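Local coordinates for protein Cas13d (uncultured Ruminococcus sp, PDB 6IV9) that probably acts as a CRISPR RNA-guided ribonuclease that matures its own CRISPR RNA and cuts target RNA, and is held here as the complex with CRISPR RNA, at residues 619-622 with 623-627; 696-699 with 700-703. The protein carries 2 engineered substitutions. One frame throughout, in Å; residues are numbered along the deposited sequence.

Contact 1 (619-622 with 623-627); sequences RNFI and TNNVI. With nucleotides of chain B.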
ATOM      1  N   ARG A 619       0.831  24.247  23.907  1.00 28.48           N
ATOM      2  CA  ARG A 619      -0.215  23.615  23.079  1.00 32.68           C
ATOM      3  C   ARG A 619       0.288  23.549  21.637  1.00 30.20           C
ATOM      4  O   ARG A 619       0.172  22.522  21.023  1.00 29.46           O
ATOM      5  CB  ARG A 619      -1.480  24.474  23.132  1.00 31.18           C
ATOM      6  CG  ARG A 619      -2.636  23.976  22.279  1.00 32.53           C
ATOM      7  CD  ARG A 619      -3.647  25.071  22.015  1.00 33.75           C
ATOM      8  NE  ARG A 619      -3.156  26.091  21.119  1.00 34.14           N
ATOM      9  CZ  ARG A 619      -3.843  27.150  20.743  1.00 43.00           C
ATOM     10  NH1 ARG A 619      -5.075  27.322  21.174  1.00 36.46           N
ATOM     11  NH2 ARG A 619      -3.303  28.035  19.939  1.00 36.74           N
ATOM     12  N   ASN A 620       0.851  24.642  21.158  1.00 28.70           N
ATOM     13  CA  ASN A 620       1.362  24.717  19.773  1.00 31.31           C
ATOM     14  C   ASN A 620       2.505  23.720  19.582  1.00 29.38           C
ATOM     15  O   ASN A 620       2.560  23.094  18.552  1.00 28.09           O
ATOM     16  CB  ASN A 620       1.737  26.149  19.416  1.00 30.35           C
ATOM     17  CG  ASN A 620       0.535  27.067  19.409  1.00 35.78           C
ATOM     18  OD1 ASN A 620      -0.590  26.617  19.352  1.00 31.69           O
ATOM     19  ND2 ASN A 620       0.775  28.356  19.460  1.00 33.74           N
ATOM     20  N   PHE A 621       3.384  23.608  20.565  1.00 28.76           N
ATOM     21  CA  PHE A 621       4.524  22.673  20.446  1.00 27.54           C
ATOM     22  C   PHE A 621       4.006  21.239  20.323  1.00 25.42           C
ATOM     23  O   PHE A 621       4.475  20.538  19.478  1.00 28.83           O
ATOM     24  CB  PHE A 621       5.458  22.815  21.645  1.00 30.39           C
ATOM     25  CG  PHE A 621       6.633  21.875  21.627  1.00 29.08           C
ATOM     26  CD1 PHE A 621       7.768  22.176  20.904  1.00 31.48           C
ATOM     27  CD2 PHE A 621       6.599  20.682  22.316  1.00 28.93           C
ATOM     28  CE1 PHE A 621       8.846  21.313  20.872  1.00 31.57           C
ATOM     29  CE2 PHE A 621       7.676  19.821  22.284  1.00 30.49           C
ATOM     30  CZ  PHE A 621       8.796  20.141  21.569  1.00 30.35           C
ATOM     31  N   ILE A 622       3.058  20.853  21.162  1.00 24.82           N
ATOM     32  CA  ILE A 622       2.469  19.486  21.128  1.00 27.15           C
ATOM     33  C   ILE A 622       1.735  19.273  19.800  1.00 25.99           C
ATOM     34  O   ILE A 622       1.831  18.207  19.239  1.00 26.00           O
ATOM     35  CB  ILE A 622       1.546  19.267  22.339  1.00 29.43           C
ATOM     36  CG1 ILE A 622       2.322  19.333  23.651  1.00 32.59           C
ATOM     37  CG2 ILE A 622       0.787  17.964  22.229  1.00 28.17           C
ATOM     38  CD1 ILE A 622       3.183  18.135  23.884  1.00 36.17           C
ATOM     39  N   THR A 623       0.999  20.276  19.349  1.00 27.54           N
ATOM     40  CA  THR A 623       0.272  20.136  18.076  1.00 28.02           C
ATOM     41  C   THR A 623       1.251  19.941  16.917  1.00 27.15           C
ATOM     42  O   THR A 623       1.067  19.018  16.162  1.00 26.95           O
ATOM     43  CB  THR A 623      -0.545  21.405  17.806  1.00 27.65           C
ATOM     44  OG1 THR A 623      -1.521  21.546  18.829  1.00 28.79           O
ATOM     45  CG2 THR A 623      -1.201  21.388  16.449  1.00 34.63           C
ATOM     46  N   ASN A 624       2.261  20.793  16.810  1.00 24.70           N
ATOM     47  CA  ASN A 624       3.231  20.712  15.694  1.00 26.30           C
ATOM     48  C   ASN A 624       4.058  19.430  15.722  1.00 27.45           C
ATOM     49  O   ASN A 624       4.306  18.900  14.673  1.00 29.05           O
ATOM     50  CB  ASN A 624       4.240  21.851  15.729  1.00 29.57           C
ATOM     51  CG  ASN A 624       3.616  23.195  15.469  1.00 37.19           C
ATOM     52  OD1 ASN A 624       2.419  23.288  15.284  1.00 38.22           O
ATOM     53  ND2 ASN A 624       4.428  24.228  15.458  1.00 36.88           N
ATOM     54  N   ASN A 625       4.497  18.997  16.897  1.00 28.81           N
ATOM     55  CA  ASN A 625       5.435  17.855  16.981  1.00 27.59           C
ATOM     56  C   ASN A 625       4.769  16.511  17.245  1.00 29.70           C
ATOM     57  O   ASN A 625       5.426  15.518  17.036  1.00 27.84           O
ATOM     58  CB  ASN A 625       6.510  18.149  18.013  1.00 27.99           C
ATOM     59  CG  ASN A 625       7.337  19.316  17.552  1.00 31.07           C
ATOM     60  OD1 ASN A 625       8.165  19.165  16.677  1.00 35.78           O
ATOM     61  ND2 ASN A 625       7.046  20.485  18.074  1.00 29.50           N
ATOM     62  N   VAL A 626       3.551  16.495  17.748  1.00 25.25           N
ATOM     63  CA  VAL A 626       2.949  15.170  18.033  1.00 25.45           C
ATOM     64  C   VAL A 626       1.672  14.974  17.219  1.00 27.38           C
ATOM     65  O   VAL A 626       1.645  14.097  16.393  1.00 24.80           O
ATOM     66  CB  VAL A 626       2.707  14.980  19.538  1.00 25.35           C
ATOM     67  CG1 VAL A 626       2.190  13.599  19.852  1.00 25.80           C
ATOM     68  CG2 VAL A 626       3.962  15.271  20.335  1.00 26.12           C
ATOM     69  N   ILE A 627       0.689  15.831  17.444  1.00 26.02           N
ATOM     70  CA  ILE A 627      -0.636  15.685  16.790  1.00 25.13           C
ATOM     71  C   ILE A 627      -0.484  15.752  15.273  1.00 26.81           C
ATOM     72  O   ILE A 627      -1.124  14.983  14.618  1.00 28.74           O
ATOM     73  CB  ILE A 627      -1.631  16.733  17.318  1.00 28.69           C
ATOM     74  CG1 ILE A 627      -1.908  16.544  18.811  1.00 30.77           C
ATOM     75  CG2 ILE A 627      -2.898  16.712  16.492  1.00 28.02           C
ATOM     76  CD1 ILE A 627      -2.699  17.648  19.446  1.00 31.56           C
TER
ATOM     77  P     A B  49       3.705  29.577  18.040  1.00 38.27           P
ATOM     78  OP1   A B  49       3.564  29.480  19.475  1.00 36.39           O
ATOM     79  OP2   A B  49       3.588  28.397  17.082  1.00 36.95           O
ATOM     80  O5'   A B  49       2.680  30.634  17.400  1.00 43.39           O
ATOM     81  C5'   A B  49       2.597  31.981  17.930  1.00 41.35           C
ATOM     82  C4'   A B  49       1.597  32.780  17.143  1.00 41.06           C
ATOM     83  O4'   A B  49       2.064  32.910  15.787  1.00 38.97           O
ATOM     84  C3'   A B  49       0.186  32.186  17.035  1.00 44.89           C
ATOM     85  O3'   A B  49      -0.559  32.558  18.181  1.00 43.45           O
ATOM     86  C2'   A B  49      -0.314  32.776  15.729  1.00 50.81           C
ATOM     87  O2'   A B  49      -0.723  34.116  15.868  1.00 54.84           O
ATOM     88  C1'   A B  49       0.971  32.835  14.905  1.00 46.56           C
ATOM     89  N9    A B  49       1.149  31.678  14.050  1.00 51.59           N
ATOM     90  C8    A B  49       1.854  30.518  14.261  1.00 53.85           C
ATOM     91  N7    A B  49       1.798  29.679  13.257  1.00 50.21           N
ATOM     92  C5    A B  49       0.965  30.311  12.343  1.00 55.81           C
ATOM     93  C6    A B  49       0.492  29.934  11.077  1.00 61.17           C
ATOM     94  N6    A B  49       0.804  28.779  10.486  1.00 60.49           N
ATOM     95  N1    A B  49      -0.321  30.798  10.424  1.00 59.47           N
ATOM     96  C2    A B  49      -0.631  31.958  11.017  1.00 61.00           C
ATOM     97  N3    A B  49      -0.252  32.421  12.205  1.00 62.59           N
ATOM     98  C4    A B  49       0.565  31.545  12.817  1.00 56.18           C
ATOM     99  P     A B  50      -1.634  31.583  18.826  1.00 51.48           P
ATOM    100  OP1   A B  50      -2.011  32.106  20.140  1.00 52.77           O
ATOM    101  OP2   A B  50      -1.115  30.186  18.783  1.00 55.46           O
ATOM    102  O5'   A B  50      -2.769  31.593  17.727  1.00 59.62           O
ATOM    103  C5'   A B  50      -3.628  32.722  17.582  1.00 67.04           C
ATOM    104  C4'   A B  50      -4.608  32.462  16.472  1.00 71.44           C
ATOM    105  O4'   A B  50      -3.884  32.409  15.215  1.00 74.09           O
ATOM    106  C3'   A B  50      -5.348  31.123  16.494  1.00 77.73           C
ATOM    107  O3'   A B  50      -6.382  30.927  17.477  1.00 62.76           O
ATOM    108  C2'   A B  50      -5.831  31.043  15.045  1.00 84.61           C
ATOM    109  O2'   A B  50      -7.084  31.678  14.889  1.00 91.41           O
ATOM    110  C1'   A B  50      -4.649  31.673  14.279  1.00 84.78           C
ATOM    111  N9    A B  50      -3.785  30.663  13.666  1.00 93.49           N
ATOM    112  C8    A B  50      -2.764  29.945  14.244  1.00 86.24           C
ATOM    113  N7    A B  50      -2.230  29.051  13.447  1.00 83.18           N
ATOM    114  C5    A B  50      -2.956  29.178  12.269  1.00 96.95           C
ATOM    115  C6    A B  50      -2.880  28.514  11.035  1.00 91.38           C
ATOM    116  N6    A B  50      -1.997  27.552  10.770  1.00 93.59           N
ATOM    117  N1    A B  50      -3.754  28.878  10.070  1.00 96.82           N
ATOM    118  C2    A B  50      -4.643  29.843  10.337  1.00 96.50           C
ATOM    119  N3    A B  50      -4.814  30.539  11.458  1.00102.34           N
ATOM    120  C4    A B  50      -3.925  30.158  12.395  1.00100.70           C
TER

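Contact 2 (696-699 with 700-703); sequences NISF and DDFK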
ATOM      1  N   ASN A 696      12.622   6.342  29.231  1.00 31.02           N
ATOM      2  CA  ASN A 696      12.443   7.361  30.299  1.00 36.76           C
ATOM      3  C   ASN A 696      11.718   8.627  29.846  1.00 34.05           C
ATOM      4  O   ASN A 696      11.592   9.509  30.653  1.00 32.00           O
ATOM      5  CB  ASN A 696      13.790   7.757  30.893  1.00 36.93           C
ATOM      6  CG  ASN A 696      14.432   6.616  31.646  1.00 43.23           C
ATOM      7  OD1 ASN A 696      13.765   5.853  32.316  1.00 41.04           O
ATOM      8  ND2 ASN A 696      15.730   6.485  31.514  1.00 49.06           N
ATOM      9  N   ILE A 697      11.247   8.689  28.611  1.00 29.65           N
ATOM     10  CA  ILE A 697      10.558   9.912  28.115  1.00 28.29           C
ATOM     11  C   ILE A 697       9.250  10.147  28.887  1.00 26.32           C
ATOM     12  O   ILE A 697       8.649   9.198  29.303  1.00 28.31           O
ATOM     13  CB  ILE A 697      10.273   9.775  26.612  1.00 27.86           C
ATOM     14  CG1 ILE A 697       9.860  11.104  25.998  1.00 32.79           C
ATOM     15  CG2 ILE A 697       9.215   8.725  26.370  1.00 30.76           C
ATOM     16  CD1 ILE A 697       9.774  11.048  24.513  1.00 39.12           C
ATOM     17  N   SER A 698       8.859  11.401  29.042  1.00 28.19           N
ATOM     18  CA  SER A 698       7.568  11.722  29.688  1.00 27.93           C
ATOM     19  C   SER A 698       7.101  13.080  29.187  1.00 27.06           C
ATOM     20  O   SER A 698       7.916  13.844  28.734  1.00 28.13           O
ATOM     21  CB  SER A 698       7.679  11.717  31.173  1.00 35.40           C
ATOM     22  OG  SER A 698       8.482  12.784  31.608  1.00 36.16           O
ATOM     23  N   PHE A 699       5.822  13.378  29.358  1.00 27.82           N
ATOM     24  CA  PHE A 699       5.285  14.696  28.943  1.00 29.43           C
ATOM     25  C   PHE A 699       5.966  15.794  29.759  1.00 25.41           C
ATOM     26  O   PHE A 699       6.263  16.833  29.242  1.00 27.44           O
ATOM     27  CB  PHE A 699       3.779  14.781  29.162  1.00 31.71           C
ATOM     28  CG  PHE A 699       3.257  16.181  29.008  1.00 32.56           C
ATOM     29  CD1 PHE A 699       3.317  16.824  27.793  1.00 31.92           C
ATOM     30  CD2 PHE A 699       2.726  16.862  30.080  1.00 37.56           C
ATOM     31  CE1 PHE A 699       2.832  18.107  27.642  1.00 37.80           C
ATOM     32  CE2 PHE A 699       2.248  18.147  29.929  1.00 41.97           C
ATOM     33  CZ  PHE A 699       2.306  18.768  28.715  1.00 37.95           C
ATOM     34  N   ASP A 700       6.306  15.462  30.999  1.00 30.12           N
ATOM     35  CA  ASP A 700       6.915  16.369  32.005  1.00 34.34           C
ATOM     36  C   ASP A 700       8.225  16.938  31.464  1.00 34.81           C
ATOM     37  O   ASP A 700       8.497  18.084  31.719  1.00 35.94           O
ATOM     38  CB  ASP A 700       7.172  15.622  33.309  1.00 35.98           C
ATOM     39  CG  ASP A 700       7.569  16.512  34.468  1.00 50.89           C
ATOM     40  OD1 ASP A 700       6.688  17.156  35.012  1.00 55.61           O
ATOM     41  OD2 ASP A 700       8.756  16.541  34.810  1.00 51.47           O
ATOM     42  N   ASP A 701       8.945  16.173  30.654  1.00 31.86           N
ATOM     43  CA  ASP A 701      10.247  16.606  30.087  1.00 32.58           C
ATOM     44  C   ASP A 701      10.089  17.845  29.208  1.00 32.83           C
ATOM     45  O   ASP A 701      11.071  18.549  29.031  1.00 34.51           O
ATOM     46  CB  ASP A 701      10.835  15.546  29.167  1.00 32.81           C
ATOM     47  CG  ASP A 701      11.297  14.308  29.890  1.00 38.26           C
ATOM     48  OD1 ASP A 701      11.376  14.355  31.109  1.00 41.96           O
ATOM     49  OD2 ASP A 701      11.561  13.324  29.229  1.00 37.46           O
ATOM     50  N   PHE A 702       8.917  18.024  28.610  1.00 31.23           N
ATOM     51  CA  PHE A 702       8.706  19.104  27.616  1.00 29.79           C
ATOM     52  C   PHE A 702       7.851  20.245  28.142  1.00 30.24           C
ATOM     53  O   PHE A 702       7.675  21.178  27.409  1.00 37.11           O
ATOM     54  CB  PHE A 702       8.031  18.505  26.388  1.00 33.88           C
ATOM     55  CG  PHE A 702       8.706  17.242  25.936  1.00 34.51           C
ATOM     56  CD1 PHE A 702       9.913  17.294  25.274  1.00 37.23           C
ATOM     57  CD2 PHE A 702       8.184  16.008  26.251  1.00 32.57           C
ATOM     58  CE1 PHE A 702      10.561  16.136  24.890  1.00 38.13           C
ATOM     59  CE2 PHE A 702       8.835  14.854  25.874  1.00 29.54           C
ATOM     60  CZ  PHE A 702      10.017  14.922  25.192  1.00 32.59           C
ATOM     61  N   LYS A 703       7.447  20.208  29.400  1.00 36.14           N
ATOM     62  CA  LYS A 703       6.525  21.233  29.946  1.00 40.20           C
ATOM     63  C   LYS A 703       7.131  22.638  29.878  1.00 39.34           C
ATOM     64  O   LYS A 703       6.364  23.566  29.735  1.00 42.22           O
ATOM     65  CB  LYS A 703       6.030  20.831  31.333  1.00 43.20           C
ATOM     66  CG  LYS A 703       7.017  21.133  32.441  1.00 49.28           C
ATOM     67  CD  LYS A 703       6.593  20.653  33.791  1.00 54.88           C
ATOM     68  CE  LYS A 703       7.782  20.432  34.693  1.00 58.89           C
ATOM     69  NZ  LYS A 703       7.347  19.985  36.033  1.00 67.33           N
TER

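Contact 1 (619-622 with 623-627)
Asn625 ND2 lies over one face of the Phe621 ring. It sits 3.3 Å above the ring plane of Phe621, offset toward the rim and nearest CD1 and CE1. The amide and ring planes are turned 41° apart. Asn625 CG is anti to its own carbonyl carbon (chi1 -65°), which carries the amide back up the helix. Asn625 ND2 also donates to Phe621 O at 2.9 Å. The backbone N of Asn625 uses the same oxygen, so one carbonyl takes two donors and ND2 is held over the ring.

Thr623 reaches back one turn in the same way. Its OG1 donates to Arg619 O at 2.9 Å from above the carbonyl plane, while Thr623 N takes the same oxygen in the usual helical bond. These bonds belong to helix 617-627. Its end widens into a pi-type turn, in which Ile622 O accepts from both Val626 N and, at 3.2 Å, Ile627 N. Phe584 of helix 581-591 touches Arg619, Thr623 and Ile627. Ala720, Lys721 and Ile724 of helix 713-760 pack against Phe621.

On the RNA side, Asn620 ND2 spreads its two N-H groups between successive phosphates. Asn620 ND2 is 2.7 Å from OP2 of A50 of chain B. The bond from Asn620 ND2 to OP1 of A49 of chain B is 3.0 Å and nearly straight, at 175°. The Arg619 chain bends at its third torsion, and its guanidinium meets Asn620 OD1 side-on. NE and NH2 of Arg619 both donate to that oxygen, NH2 on a lone pair. Both ends of the Asn620 amide are thus engaged, which fixes its flip. Arg619 NH2 also stands 3.3 Å from OP2 of A50 of chain B, where its positive charge would probably offset some of the phosphate's negative charge.

Contact 2 (696-699 with 700-703)
Ile697 and Phe702 make the apolar part of this contact, their side chains crossing at about a right angle. Ile697 CG1 meets the Phe702 ring at its edge, in the ring plane, 3.9 Å from CE2. One face of the same ring has Asp701 CB over its centre. Ala720 and Ile724 of helix 713-760 also touch Phe702. An alanine in place of Phe702 would remove the ring and would probably leave Ile697 CG1 and these two residues without their aromatic partner, opening a gap beside helix 713-760.

The backbone bonds form two successive turns in the loop between helices 683-696 and 713-760. Asp701 N donates to Ser698 O at 3.2 Å, and Phe702 N to Phe699 O at 3.0 Å. Both donors stand well above the plane of the carbonyl they use.

The polar side chains close over the first turn. Asp701 CG is anti to its own carbonyl carbon (chi1 -69°), which turns the carboxylate back toward Ser698. OD2 of Asp701 takes a weak bond from Ser698 N at 3.3 Å. Asp701 OD1 takes another weak one from Ser698 OG, also at 3.3 Å. The two carboxylate oxygens thus meet the backbone N and the hydroxyl of a single residue.

The charged pair lies further along. Lys703 NZ reaches Asp700 OD1 at 3.1 Å in a salt bridge, on the syn side of the carboxylate and 31° out of its plane. Asp700 and Lys703 are exposed, so solvent is likely to weaken this bridge, and the buried Phe702 ring and Ile697 supply the apolar hold.

Contact 1 closes well before contact 2 opens along the chain, yet their centres are 14 Å apart. They meet through Ile622 of contact 1 and Phe699 of contact 2, with Ile622 CD1 packed 3.8 Å from Phe699 CE1. Leu618, on the same helix as contact 1, also touches Phe699. Both contacts lean on helices 581-591 and 713-760, and Ala720 and Ile724 touch Phe621 of the first and Phe702 of the second. Of the two, contact 1 reaches the RNA, with hydrogen bonds from Asn620 and with Asn624 also packing on a phosphate. The nearest atom of contact 2 is about 12 Å from the nucleic acid, so the 696-703 loop packs on helix 617-627 without touching the RNA.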